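Local coordinates for putative ATP-grasp superfamily protein (Archaeoglobus fulgidus, PDB 3DF7), which is of unknown function but probably binds ATP and a metal ion, at residues Glu187-Asn192 and Gly197-Ala202; Thr54-Ser59 and Glu64-Lys69; Asp33-Tyr38 and Asp266-Gly271; Glu221-Leu226 and Ile243-Arg248; Ile75-Pro78 and Phe82-Tyr85. All blocks are in the same frame, centred on the assembly; numbering follows the deposited sequence.

From the N terminus, the chain reaches D33-Y38, at the end of helix 18-35, whose partner D266-G271, at the end of helix 264-268, comes over two hundred residues later; contact 3 closes the longest loop and encloses the other four, which follow one another without crossing. Contact 2 ties the loop before helix 63-67 back onto that helix. Contact 5 packs the start of helix 83-92 on the end of strand 72-76 in the parallel sheet. Contact 1 is the hairpin of strands 180-191 and 194-200 in the large antiparallel sheet, and contact 4 packs the turn after helix 206-220 against that sheet's edge strand 240-246. Contacts 4 and 5 touch, R248 CD lying 3.2 Å from A77 O.

Contact 1: residues Glu187-Asn192 and Gly197-Ala202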
# COMPACT_ATOMS: atom_id res chain seq x y z
N GLU A 187 -1.43 2.99 12.62
CA GLU A 187 -2.60 3.81 12.90
C GLU A 187 -2.74 4.79 11.74
O GLU A 187 -1.75 5.37 11.30
CB GLU A 187 -2.38 4.56 14.21
CG GLU A 187 -3.55 5.37 14.69
CD GLU A 187 -3.21 6.13 15.96
OE1 GLU A 187 -2.26 5.71 16.67
OE2 GLU A 187 -3.89 7.12 16.26
N GLN A 188 -3.95 4.96 11.24
CA GLN A 188 -4.16 5.89 10.14
C GLN A 188 -4.87 7.14 10.64
O GLN A 188 -5.80 7.07 11.44
CB GLN A 188 -5.00 5.23 9.03
CG GLN A 188 -4.41 3.95 8.44
CD GLN A 188 -3.06 4.15 7.77
OE1 GLN A 188 -2.84 5.14 7.06
NE2 GLN A 188 -2.14 3.21 7.98
N ILE A 189 -4.40 8.29 10.19
CA ILE A 189 -5.01 9.56 10.58
C ILE A 189 -5.75 10.07 9.34
O ILE A 189 -5.13 10.40 8.33
CB ILE A 189 -3.95 10.57 11.04
CG1 ILE A 189 -3.28 10.04 12.32
CG2 ILE A 189 -4.60 11.93 11.31
CD1 ILE A 189 -2.11 10.87 12.81
N ILE A 190 -7.07 10.11 9.43
CA ILE A 190 -7.88 10.53 8.29
C ILE A 190 -8.53 11.90 8.43
O ILE A 190 -9.03 12.27 9.49
CB ILE A 190 -8.97 9.48 8.01
CG1 ILE A 190 -8.30 8.12 7.76
CG2 ILE A 190 -9.81 9.90 6.80
CD1 ILE A 190 -9.26 7.01 7.44
N ASN A 191 -8.52 12.64 7.32
CA ASN A 191 -9.11 13.97 7.25
C ASN A 191 -9.93 14.04 5.96
O ASN A 191 -9.39 13.88 4.87
CB ASN A 191 -8.01 15.03 7.23
CG ASN A 191 -8.55 16.45 7.34
OD1 ASN A 191 -9.35 16.88 6.51
ND2 ASN A 191 -8.11 17.17 8.36
N ASN A 192 -11.23 14.25 6.10
CA ASN A 192 -12.13 14.33 4.96
C ASN A 192 -12.04 13.06 4.11
O ASN A 192 -11.93 13.11 2.89
CB ASN A 192 -11.80 15.56 4.10
CG ASN A 192 -12.76 15.72 2.92
OD1 ASN A 192 -13.98 15.67 3.08
ND2 ASN A 192 -12.20 15.92 1.73
N GLY A 197 -2.05 10.96 7.44
CA GLY A 197 -0.85 10.49 8.09
C GLY A 197 -1.02 9.12 8.72
O GLY A 197 -2.12 8.57 8.72
N ALA A 198 0.07 8.58 9.25
CA ALA A 198 0.05 7.29 9.91
C ALA A 198 0.99 7.34 11.10
O ALA A 198 1.91 8.15 11.14
CB ALA A 198 0.48 6.18 8.94
N VAL A 199 0.74 6.47 12.07
CA VAL A 199 1.57 6.38 13.26
C VAL A 199 2.04 4.93 13.30
O VAL A 199 1.22 4.01 13.31
CB VAL A 199 0.78 6.73 14.54
CG1 VAL A 199 1.67 6.61 15.76
CG2 VAL A 199 0.22 8.14 14.43
N VAL A 200 3.36 4.74 13.30
CA VAL A 200 3.96 3.41 13.29
C VAL A 200 4.91 3.22 14.48
O VAL A 200 5.93 3.91 14.58
CB VAL A 200 4.78 3.20 11.98
CG1 VAL A 200 5.34 1.79 11.92
CG2 VAL A 200 3.90 3.49 10.77
N PRO A 201 4.60 2.29 15.40
CA PRO A 201 3.43 1.41 15.40
C PRO A 201 2.19 2.11 15.96
O PRO A 201 2.29 3.18 16.56
CB PRO A 201 3.88 0.24 16.27
CG PRO A 201 4.70 0.94 17.31
CD PRO A 201 5.53 1.91 16.48
N ALA A 202 1.03 1.50 15.76
CA ALA A 202 -0.23 2.07 16.22
C ALA A 202 -0.27 2.25 17.73
O ALA A 202 0.30 1.45 18.48
CB ALA A 202 -1.39 1.19 15.76
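E187 and V199 pair through both of their backbone amides and carbonyls. E187 N donates to V199 O at 2.9 Å, almost straight at 178°, and V199 N returns a bond to E187 O at 2.8 Å. E187 O also receives the CA-H of A198, with CA 3.0 Å away. Two residues on, I189 N reaches G197 O at 2.7 Å, whereas G197 N to I189 O is longer, 3.3 Å. Between these pairs, Q188 and A198 form a non-hydrogen-bonded pair, and their backbones bond outward to N169 and V281 on the flanking strands. Past the strand, P201 O and A202 O both accept from the R278 guanidinium. The E187 side chain, extended with CG anti to the backbone N (chi1 -176°), runs alongside V199, and its carboxylate is taken by R203 in a salt bridge through OE2. On the same face, I189 CD1 meets V199 CG2 at 3.9 Å. On the other face, Q188 bends at chi2 and its NE2 makes a weak hydrogen bond to S171 OG. Such alternation of hydrogen-bonded and non-hydrogen-bonded pairs is typical of an antiparallel beta hairpin, here within the large sheet of the ATP-grasp domain.

Contact 2: residues Thr54-Ser59 and Glu64-Lys69; sequences TLPVDS and EKYLEK
The loop that follows strand 40-42 is fastened to the short helix 63-67 by a hydrogen bond between Y66 and D58. Y66 OH donates at 2.6 Å to D58 OD2, which accepts with its anti lone pair, turned away from OD1. The carboxylate oxygen sits at the edge of the phenol ring and in its plane, also near CE1 (3.3 Å from OD2), while the carboxylate is turned 71° against the ring. Y66 is aimed from the helix toward the loop, with CG anti to its carbonyl carbon (chi1 -65°). D58 CB lies 3.4 Å from Y66 OH, so the hydroxyl touches the root of the acid as well as its end. The second oxygen is engaged too: OD1 accepts from S59 N at 2.6 Å, again on the anti side but 27° out of the carboxylate plane. This bond helps to fix the rotation of the carboxylate that Y66 grips. P56 completes the contact, its CG standing 4.1 Å from Y66 OH near the ring plane. Replacing D58 with an alanine would probably leave both the Y66 hydroxyl and the S59 amide without their acceptor and let the loop drift from the helix. Further in, Y66 meets the F44 ring and F5 of strand 3-8; the contact is a tyrosine-carboxylate hydrogen bond at the surface, joining a loop to a helix beside the four-stranded parallel sheet.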
# COMPACT_ATOMS: atom_id res chain seq x y z
N THR A 54 20.29 6.70 -8.45
CA THR A 54 21.37 6.22 -9.29
C THR A 54 20.82 5.23 -10.31
O THR A 54 21.23 4.07 -10.37
CB THR A 54 22.47 5.56 -8.44
OG1 THR A 54 21.87 4.66 -7.50
CG2 THR A 54 23.26 6.63 -7.68
N LEU A 55 19.86 5.70 -11.10
CA LEU A 55 19.24 4.91 -12.15
C LEU A 55 19.09 5.80 -13.38
O LEU A 55 19.07 7.02 -13.27
CB LEU A 55 17.86 4.42 -11.71
CG LEU A 55 17.80 3.35 -10.62
CD1 LEU A 55 16.36 3.18 -10.14
CD2 LEU A 55 18.33 2.04 -11.18
N PRO A 56 19.00 5.19 -14.57
CA PRO A 56 18.85 6.01 -15.78
C PRO A 56 17.43 6.55 -15.89
O PRO A 56 16.51 6.06 -15.22
CB PRO A 56 19.18 5.04 -16.90
CG PRO A 56 18.63 3.75 -16.37
CD PRO A 56 19.10 3.76 -14.92
N VAL A 57 17.27 7.57 -16.73
CA VAL A 57 15.97 8.18 -16.98
C VAL A 57 15.40 7.47 -18.20
O VAL A 57 16.11 7.25 -19.18
CB VAL A 57 16.12 9.69 -17.29
CG1 VAL A 57 14.77 10.28 -17.71
CG2 VAL A 57 16.65 10.42 -16.08
N ASP A 58 14.12 7.10 -18.15
CA ASP A 58 13.51 6.44 -19.29
C ASP A 58 11.99 6.50 -19.16
O ASP A 58 11.46 6.91 -18.12
CB ASP A 58 13.95 4.97 -19.36
CG ASP A 58 13.92 4.41 -20.77
OD1 ASP A 58 13.22 4.98 -21.63
OD2 ASP A 58 14.61 3.39 -21.02
N SER A 59 11.30 6.10 -20.22
CA SER A 59 9.85 6.09 -20.26
C SER A 59 9.33 4.70 -19.90
O SER A 59 9.93 3.69 -20.27
CB SER A 59 9.35 6.45 -21.66
OG SER A 59 8.00 6.06 -21.85
N GLU A 64 9.61 -3.06 -20.88
CA GLU A 64 9.82 -4.43 -21.33
C GLU A 64 11.31 -4.74 -21.36
O GLU A 64 11.75 -5.79 -20.90
CB GLU A 64 9.24 -4.63 -22.74
CG GLU A 64 7.86 -4.04 -22.97
CD GLU A 64 7.89 -2.52 -23.08
OE1 GLU A 64 8.64 -2.00 -23.93
OE2 GLU A 64 7.15 -1.85 -22.32
N LYS A 65 12.09 -3.80 -21.90
CA LYS A 65 13.54 -3.95 -22.03
C LYS A 65 14.23 -4.20 -20.69
O LYS A 65 15.25 -4.88 -20.62
CB LYS A 65 14.13 -2.70 -22.68
CG LYS A 65 13.54 -2.40 -24.06
CD LYS A 65 13.88 -3.50 -25.05
CE LYS A 65 13.04 -3.40 -26.31
NZ LYS A 65 11.60 -3.70 -26.03
N TYR A 66 13.66 -3.64 -19.62
CA TYR A 66 14.22 -3.81 -18.29
C TYR A 66 13.77 -5.15 -17.71
O TYR A 66 14.55 -5.85 -17.07
CB TYR A 66 13.79 -2.65 -17.38
CG TYR A 66 14.35 -1.32 -17.83
CD1 TYR A 66 13.79 -0.63 -18.90
CD2 TYR A 66 15.47 -0.77 -17.20
CE1 TYR A 66 14.33 0.58 -19.34
CE2 TYR A 66 16.01 0.44 -17.63
CZ TYR A 66 15.44 1.11 -18.70
OH TYR A 66 15.98 2.30 -19.11
N LEU A 67 12.51 -5.49 -17.93
CA LEU A 67 11.97 -6.76 -17.44
C LEU A 67 12.70 -7.95 -18.05
O LEU A 67 12.91 -8.97 -17.39
CB LEU A 67 10.48 -6.86 -17.77
CG LEU A 67 9.53 -6.03 -16.90
CD1 LEU A 67 8.15 -5.97 -17.52
CD2 LEU A 67 9.48 -6.66 -15.51
N GLU A 68 13.10 -7.81 -19.31
CA GLU A 68 13.80 -8.88 -20.03
C GLU A 68 15.17 -9.18 -19.43
O GLU A 68 15.73 -10.26 -19.65
CB GLU A 68 13.98 -8.50 -21.50
CG GLU A 68 12.68 -8.19 -22.24
CD GLU A 68 12.91 -7.77 -23.68
OE1 GLU A 68 13.77 -6.89 -23.92
OE2 GLU A 68 12.22 -8.30 -24.58
N LYS A 69 15.72 -8.23 -18.67
CA LYS A 69 17.03 -8.40 -18.06
C LYS A 69 16.99 -8.53 -16.54
O LYS A 69 18.02 -8.47 -15.87
CB LYS A 69 17.93 -7.21 -18.44
CG LYS A 69 18.11 -7.01 -19.94
CD LYS A 69 18.94 -8.12 -20.56
CE LYS A 69 19.13 -7.91 -22.06
NZ LYS A 69 17.85 -8.00 -22.82

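Contact 3: residues Asp33-Tyr38 and Asp266-Gly271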
# COMPACT_ATOMS: atom_id res chain seq x y z
N ASP A 33 16.10 1.97 -1.24
CA ASP A 33 17.10 1.90 -0.18
C ASP A 33 17.06 0.58 0.59
O ASP A 33 18.07 0.17 1.17
CB ASP A 33 16.94 3.07 0.79
CG ASP A 33 17.25 4.41 0.15
OD1 ASP A 33 18.07 4.43 -0.80
OD2 ASP A 33 16.70 5.43 0.60
N GLY A 34 15.91 -0.07 0.59
CA GLY A 34 15.79 -1.33 1.29
C GLY A 34 16.23 -2.52 0.45
O GLY A 34 17.13 -3.26 0.84
N PHE A 35 15.60 -2.71 -0.70
CA PHE A 35 15.93 -3.84 -1.56
C PHE A 35 17.33 -3.83 -2.17
O PHE A 35 17.84 -4.88 -2.54
CB PHE A 35 14.89 -4.00 -2.67
CG PHE A 35 13.55 -4.47 -2.18
CD1 PHE A 35 12.56 -3.56 -1.86
CD2 PHE A 35 13.30 -5.83 -2.01
CE1 PHE A 35 11.33 -3.99 -1.36
CE2 PHE A 35 12.07 -6.27 -1.52
CZ PHE A 35 11.08 -5.35 -1.19
N LYS A 36 17.96 -2.66 -2.26
CA LYS A 36 19.30 -2.60 -2.86
C LYS A 36 20.32 -3.40 -2.06
O LYS A 36 21.41 -3.70 -2.54
CB LYS A 36 19.76 -1.14 -3.01
CG LYS A 36 20.11 -0.43 -1.72
CD LYS A 36 20.47 1.03 -2.01
CE LYS A 36 20.76 1.81 -0.73
NZ LYS A 36 20.96 3.27 -1.01
N ASN A 37 19.95 -3.77 -0.83
CA ASN A 37 20.83 -4.55 0.03
C ASN A 37 20.66 -6.04 -0.22
O ASN A 37 21.44 -6.86 0.28
CB ASN A 37 20.56 -4.24 1.50
CG ASN A 37 20.99 -2.85 1.89
OD1 ASN A 37 22.15 -2.49 1.71
ND2 ASN A 37 20.06 -2.06 2.42
N TYR A 38 19.64 -6.39 -0.99
CA TYR A 38 19.37 -7.79 -1.29
C TYR A 38 19.41 -8.10 -2.78
O TYR A 38 19.59 -9.25 -3.17
CB TYR A 38 18.01 -8.20 -0.73
CG TYR A 38 17.94 -8.13 0.77
CD1 TYR A 38 17.60 -6.95 1.42
CD2 TYR A 38 18.25 -9.25 1.55
CE1 TYR A 38 17.57 -6.87 2.81
CE2 TYR A 38 18.22 -9.19 2.94
CZ TYR A 38 17.88 -8.00 3.56
OH TYR A 38 17.86 -7.94 4.93
N ASP A 266 14.23 -5.98 4.62
CA ASP A 266 14.81 -6.77 5.70
C ASP A 266 13.75 -7.70 6.26
O ASP A 266 13.99 -8.89 6.49
CB ASP A 266 15.31 -5.86 6.84
CG ASP A 266 16.53 -5.04 6.44
OD1 ASP A 266 17.46 -5.59 5.81
OD2 ASP A 266 16.56 -3.84 6.79
N LEU A 267 12.56 -7.15 6.49
CA LEU A 267 11.45 -7.92 7.04
C LEU A 267 10.98 -9.04 6.12
O LEU A 267 10.68 -10.14 6.58
CB LEU A 267 10.30 -6.97 7.39
CG LEU A 267 10.64 -5.97 8.50
CD1 LEU A 267 9.50 -5.00 8.72
CD2 LEU A 267 10.95 -6.74 9.78
N LEU A 268 10.91 -8.76 4.82
CA LEU A 268 10.49 -9.79 3.87
C LEU A 268 11.56 -10.86 3.77
O LEU A 268 11.27 -12.00 3.40
CB LEU A 268 10.24 -9.17 2.49
CG LEU A 268 9.01 -8.26 2.38
CD1 LEU A 268 8.95 -7.63 0.99
CD2 LEU A 268 7.74 -9.09 2.65
N ALA A 269 12.79 -10.50 4.10
CA ALA A 269 13.91 -11.43 4.04
C ALA A 269 14.02 -12.27 5.31
O ALA A 269 14.98 -13.02 5.48
CB ALA A 269 15.20 -10.67 3.81
N GLY A 270 13.04 -12.15 6.20
CA GLY A 270 13.07 -12.92 7.43
C GLY A 270 13.75 -12.20 8.59
O GLY A 270 13.78 -12.71 9.71
N GLY A 271 14.30 -11.02 8.32
CA GLY A 271 14.96 -10.27 9.36
C GLY A 271 13.95 -9.82 10.39
O GLY A 271 12.76 -9.74 10.11
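Y38 and D266 are brought together by similar first torsions: in both, CG stands anti to the carbonyl carbon and beside the backbone N (chi1 -64° in Y38, -69° in D266). The ring of Y38 thereby reaches across to helix 264-268, and the D266 carboxylate turns back to meet it. Y38 OH donates to D266 OD1 at 2.5 Å, a short bond that uses the anti lone pair of the acid. OD1 lies at the ring edge, in plane, and is also 3.3 Å from Y38 CE1; the ring and carboxylate planes are 69° apart. The other oxygen, D266 OD2, accepts from S263 N, a backbone amide just ahead of helix 264-268, so both ends of the carboxylate are held. A lysine in place of D266 would probably leave the Y38 hydroxyl and the S263 amide without their acceptor, and the tyrosine freer to swing away. Along the ring, A269 CB rests obliquely against Y38 CE2 at 3.5 Å. Deeper in, F35 offers its edge to L268, with CZ 3.8 Å from CD1, and F35 also packs on V264 and A265. Helix 264-268 ends at this place: G271 N bonds to D266 O at 2.8 Å, and G270 N to L267 O at 3.1 Å, with G270 at positive phi. The contact thus joins the end of helix 18-35 to a helix C-terminus closed by a Schellman motif.

Contact 4: residues Glu221-Leu226 and Ile243-Arg248; sequences ECVEGL and IEINAR
L226 and V223 pack on I245 and A247, fitting the type II beta turn V223-L226 against strand 240-246, the edge strand of the large antiparallel sheet in the ATP-grasp domain. No hydrogen bond crosses; the contact is purely apolar. The two branches of L226 divide the work: CD1 faces I245 CG2 at 4.4 Å, and CD2 faces the methyl of A247. Its CG lies anti to the carbonyl carbon (chi1 -70°), which carries both methyls over to the strand although CB itself does not head there. I245 likewise splits, CG2 turned to L226 and the longer arm, through CD1, to V223 CG2, also at 4.4 Å. Alternation along the strand and into the residue after it puts I245 and A247 on this side and N246 on the other. All four side chains are buried, and helices close round them: L114 and L118 cover I245, A104 lies against V223, and T108 touches both I245 and A247. The turn is held from outside as well, G225 bonding through its backbone to S101. A247 is the centre of an inverse gamma turn where the strand runs out, and its CB makes the closest approach of the contact, 3.7 Å from L226 CD2.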
# COMPACT_ATOMS: atom_id res chain seq x y z
N GLU A 221 -5.99 -14.66 3.79
CA GLU A 221 -6.01 -16.09 3.50
C GLU A 221 -7.18 -16.44 2.57
O GLU A 221 -7.23 -17.53 2.02
CB GLU A 221 -6.06 -16.88 4.81
CG GLU A 221 -4.87 -16.54 5.71
CD GLU A 221 -4.55 -17.61 6.74
OE1 GLU A 221 -5.43 -17.92 7.56
OE2 GLU A 221 -3.41 -18.12 6.72
N CYS A 222 -8.09 -15.48 2.39
CA CYS A 222 -9.25 -15.66 1.51
C CYS A 222 -8.91 -15.48 0.04
O CYS A 222 -9.55 -16.07 -0.83
CB CYS A 222 -10.35 -14.64 1.83
SG CYS A 222 -11.20 -14.85 3.38
N VAL A 223 -7.89 -14.67 -0.23
CA VAL A 223 -7.51 -14.36 -1.60
C VAL A 223 -6.27 -15.08 -2.12
O VAL A 223 -5.14 -14.70 -1.79
CB VAL A 223 -7.29 -12.84 -1.77
CG1 VAL A 223 -7.19 -12.48 -3.24
CG2 VAL A 223 -8.43 -12.08 -1.10
N GLU A 224 -6.47 -16.09 -2.95
CA GLU A 224 -5.35 -16.84 -3.52
C GLU A 224 -4.57 -15.92 -4.45
O GLU A 224 -5.15 -15.16 -5.21
CB GLU A 224 -5.86 -18.05 -4.30
CG GLU A 224 -6.44 -19.15 -3.44
CD GLU A 224 -7.57 -18.68 -2.55
OE1 GLU A 224 -8.50 -18.01 -3.07
OE2 GLU A 224 -7.54 -18.97 -1.34
N GLY A 225 -3.24 -15.99 -4.37
CA GLY A 225 -2.43 -15.15 -5.23
C GLY A 225 -1.69 -14.04 -4.50
O GLY A 225 -0.69 -13.53 -5.00
N LEU A 226 -2.18 -13.64 -3.33
CA LEU A 226 -1.50 -12.59 -2.58
C LEU A 226 -0.13 -13.15 -2.26
O LEU A 226 0.02 -14.33 -1.96
CB LEU A 226 -2.25 -12.24 -1.30
CG LEU A 226 -3.58 -11.53 -1.54
CD1 LEU A 226 -4.26 -11.23 -0.22
CD2 LEU A 226 -3.32 -10.23 -2.31
N ILE A 243 -11.81 -3.21 5.63
CA ILE A 243 -12.27 -2.24 4.65
C ILE A 243 -11.63 -2.38 3.27
O ILE A 243 -12.29 -2.20 2.24
CB ILE A 243 -11.98 -0.81 5.14
CG1 ILE A 243 -12.41 -0.66 6.60
CG2 ILE A 243 -12.71 0.20 4.25
CD1 ILE A 243 -13.89 -0.89 6.84
N GLU A 244 -10.34 -2.67 3.24
CA GLU A 244 -9.64 -2.75 1.97
C GLU A 244 -8.37 -3.58 2.06
O GLU A 244 -7.80 -3.75 3.14
CB GLU A 244 -9.30 -1.32 1.53
CG GLU A 244 -8.47 -1.19 0.27
CD GLU A 244 -8.30 0.27 -0.15
OE1 GLU A 244 -9.33 0.96 -0.32
OE2 GLU A 244 -7.15 0.72 -0.31
N ILE A 245 -7.94 -4.12 0.92
CA ILE A 245 -6.72 -4.90 0.86
C ILE A 245 -5.86 -4.33 -0.25
O ILE A 245 -6.26 -4.34 -1.42
CB ILE A 245 -6.98 -6.39 0.56
CG1 ILE A 245 -7.70 -7.05 1.74
CG2 ILE A 245 -5.66 -7.10 0.29
CD1 ILE A 245 -7.98 -8.53 1.54
N ASN A 246 -4.69 -3.80 0.11
CA ASN A 246 -3.78 -3.24 -0.87
C ASN A 246 -2.70 -4.28 -1.13
O ASN A 246 -1.84 -4.52 -0.28
CB ASN A 246 -3.15 -1.95 -0.34
CG ASN A 246 -4.17 -0.86 -0.10
OD1 ASN A 246 -4.78 -0.35 -1.05
ND2 ASN A 246 -4.38 -0.51 1.15
N ALA A 247 -2.78 -4.92 -2.29
CA ALA A 247 -1.82 -5.95 -2.66
C ALA A 247 -0.60 -5.28 -3.28
O ALA A 247 -0.27 -5.52 -4.44
CB ALA A 247 -2.45 -6.93 -3.65
N ARG A 248 0.06 -4.44 -2.48
CA ARG A 248 1.23 -3.69 -2.92
C ARG A 248 1.76 -2.95 -1.70
O ARG A 248 1.09 -2.89 -0.67
CB ARG A 248 0.82 -2.64 -3.95
CG ARG A 248 -0.27 -1.69 -3.41
CD ARG A 248 -0.46 -0.46 -4.28
NE ARG A 248 -1.61 0.35 -3.87
CZ ARG A 248 -1.62 1.22 -2.86
NH1 ARG A 248 -0.53 1.42 -2.13
NH2 ARG A 248 -2.72 1.89 -2.58

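Contact 5: residues Ile75-Pro78 and Phe82-Tyr85; sequences IIAP and FLLY
L84 fills the apolar centre, its CD1 lying 4.1 Å from I75 CG2 and 4.2 Å from A77 CB. Its CG is anti to the backbone N (chi1 176°), which lays the side chain over the end of the strand, running antiparallel to the I75 side chain. L87 and A91, further along the same helix, also pack on I75, and I105 of helix 102-108 touches L84. Next outward comes L83, whose CD2 rests 3.6 Å from P78 CG as the two side chains cross. F9 touches A77, P78 and L83 alike. These residues flank the loop that leads from strand 72-76 into helix 83-92, the opening of a beta-alpha-beta unit that continues to strand 96-97 in the parallel sheet. Toward the polar side, the carbonyl oxygens just past the strand lie close over the helix start: A77 O is 3.6 Å from L84 CB, and P78 O is 3.5 Å from L83 CB. P78 O also accepts a weak hydrogen bond from L84 N, 3.0 Å long and bent to 134°, the one polar link across the contact. An acetate ion, probably carried over from crystallisation, sits about 4 Å from the side chain of P78.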
# COMPACT_ATOMS: atom_id res chain seq x y z
N ILE A 75 6.32 -4.17 -8.49
CA ILE A 75 5.60 -3.04 -9.05
C ILE A 75 4.69 -2.40 -8.01
O ILE A 75 3.89 -3.06 -7.36
CB ILE A 75 4.79 -3.49 -10.30
CG1 ILE A 75 5.78 -3.77 -11.45
CG2 ILE A 75 3.76 -2.42 -10.69
CD1 ILE A 75 5.15 -4.34 -12.70
N ILE A 76 4.86 -1.09 -7.84
CA ILE A 76 4.06 -0.32 -6.91
C ILE A 76 3.28 0.67 -7.76
O ILE A 76 3.87 1.53 -8.43
CB ILE A 76 4.94 0.48 -5.94
CG1 ILE A 76 5.95 -0.44 -5.25
CG2 ILE A 76 4.06 1.15 -4.89
CD1 ILE A 76 7.12 0.30 -4.62
N ALA A 77 1.96 0.56 -7.75
CA ALA A 77 1.13 1.47 -8.53
C ALA A 77 -0.29 1.49 -8.00
O ALA A 77 -0.73 0.56 -7.33
CB ALA A 77 1.14 1.04 -10.00
N PRO A 78 -1.03 2.57 -8.29
CA PRO A 78 -2.41 2.65 -7.81
C PRO A 78 -3.29 1.56 -8.43
O PRO A 78 -3.08 1.14 -9.57
CB PRO A 78 -2.83 4.06 -8.20
CG PRO A 78 -1.93 4.41 -9.36
CD PRO A 78 -0.62 3.83 -8.93
N PHE A 82 -7.58 -0.38 -12.74
CA PHE A 82 -6.83 -1.61 -12.96
C PHE A 82 -5.40 -1.40 -13.45
O PHE A 82 -4.84 -2.25 -14.15
CB PHE A 82 -7.60 -2.50 -13.95
CG PHE A 82 -8.90 -3.00 -13.40
CD1 PHE A 82 -8.92 -3.99 -12.42
CD2 PHE A 82 -10.11 -2.45 -13.81
CE1 PHE A 82 -10.12 -4.42 -11.85
CE2 PHE A 82 -11.32 -2.87 -13.25
CZ PHE A 82 -11.32 -3.86 -12.26
N LEU A 83 -4.80 -0.28 -13.05
CA LEU A 83 -3.42 0.02 -13.44
C LEU A 83 -2.45 -0.97 -12.81
O LEU A 83 -1.63 -1.56 -13.50
CB LEU A 83 -3.07 1.45 -13.01
CG LEU A 83 -1.63 1.91 -13.24
CD1 LEU A 83 -1.29 1.85 -14.74
CD2 LEU A 83 -1.48 3.34 -12.72
N LEU A 84 -2.53 -1.14 -11.49
CA LEU A 84 -1.65 -2.07 -10.80
C LEU A 84 -1.82 -3.46 -11.42
O LEU A 84 -0.84 -4.18 -11.65
CB LEU A 84 -1.98 -2.13 -9.31
CG LEU A 84 -1.17 -3.16 -8.50
CD1 LEU A 84 0.31 -2.79 -8.53
CD2 LEU A 84 -1.67 -3.21 -7.06
N TYR A 85 -3.06 -3.82 -11.70
CA TYR A 85 -3.37 -5.11 -12.30
C TYR A 85 -2.68 -5.30 -13.65
O TYR A 85 -1.95 -6.29 -13.85
CB TYR A 85 -4.89 -5.24 -12.50
CG TYR A 85 -5.29 -6.41 -13.37
CD1 TYR A 85 -5.25 -7.71 -12.88
CD2 TYR A 85 -5.65 -6.21 -14.70
CE1 TYR A 85 -5.57 -8.80 -13.70
CE2 TYR A 85 -5.97 -7.29 -15.52
CZ TYR A 85 -5.93 -8.58 -15.02
OH TYR A 85 -6.23 -9.64 -15.83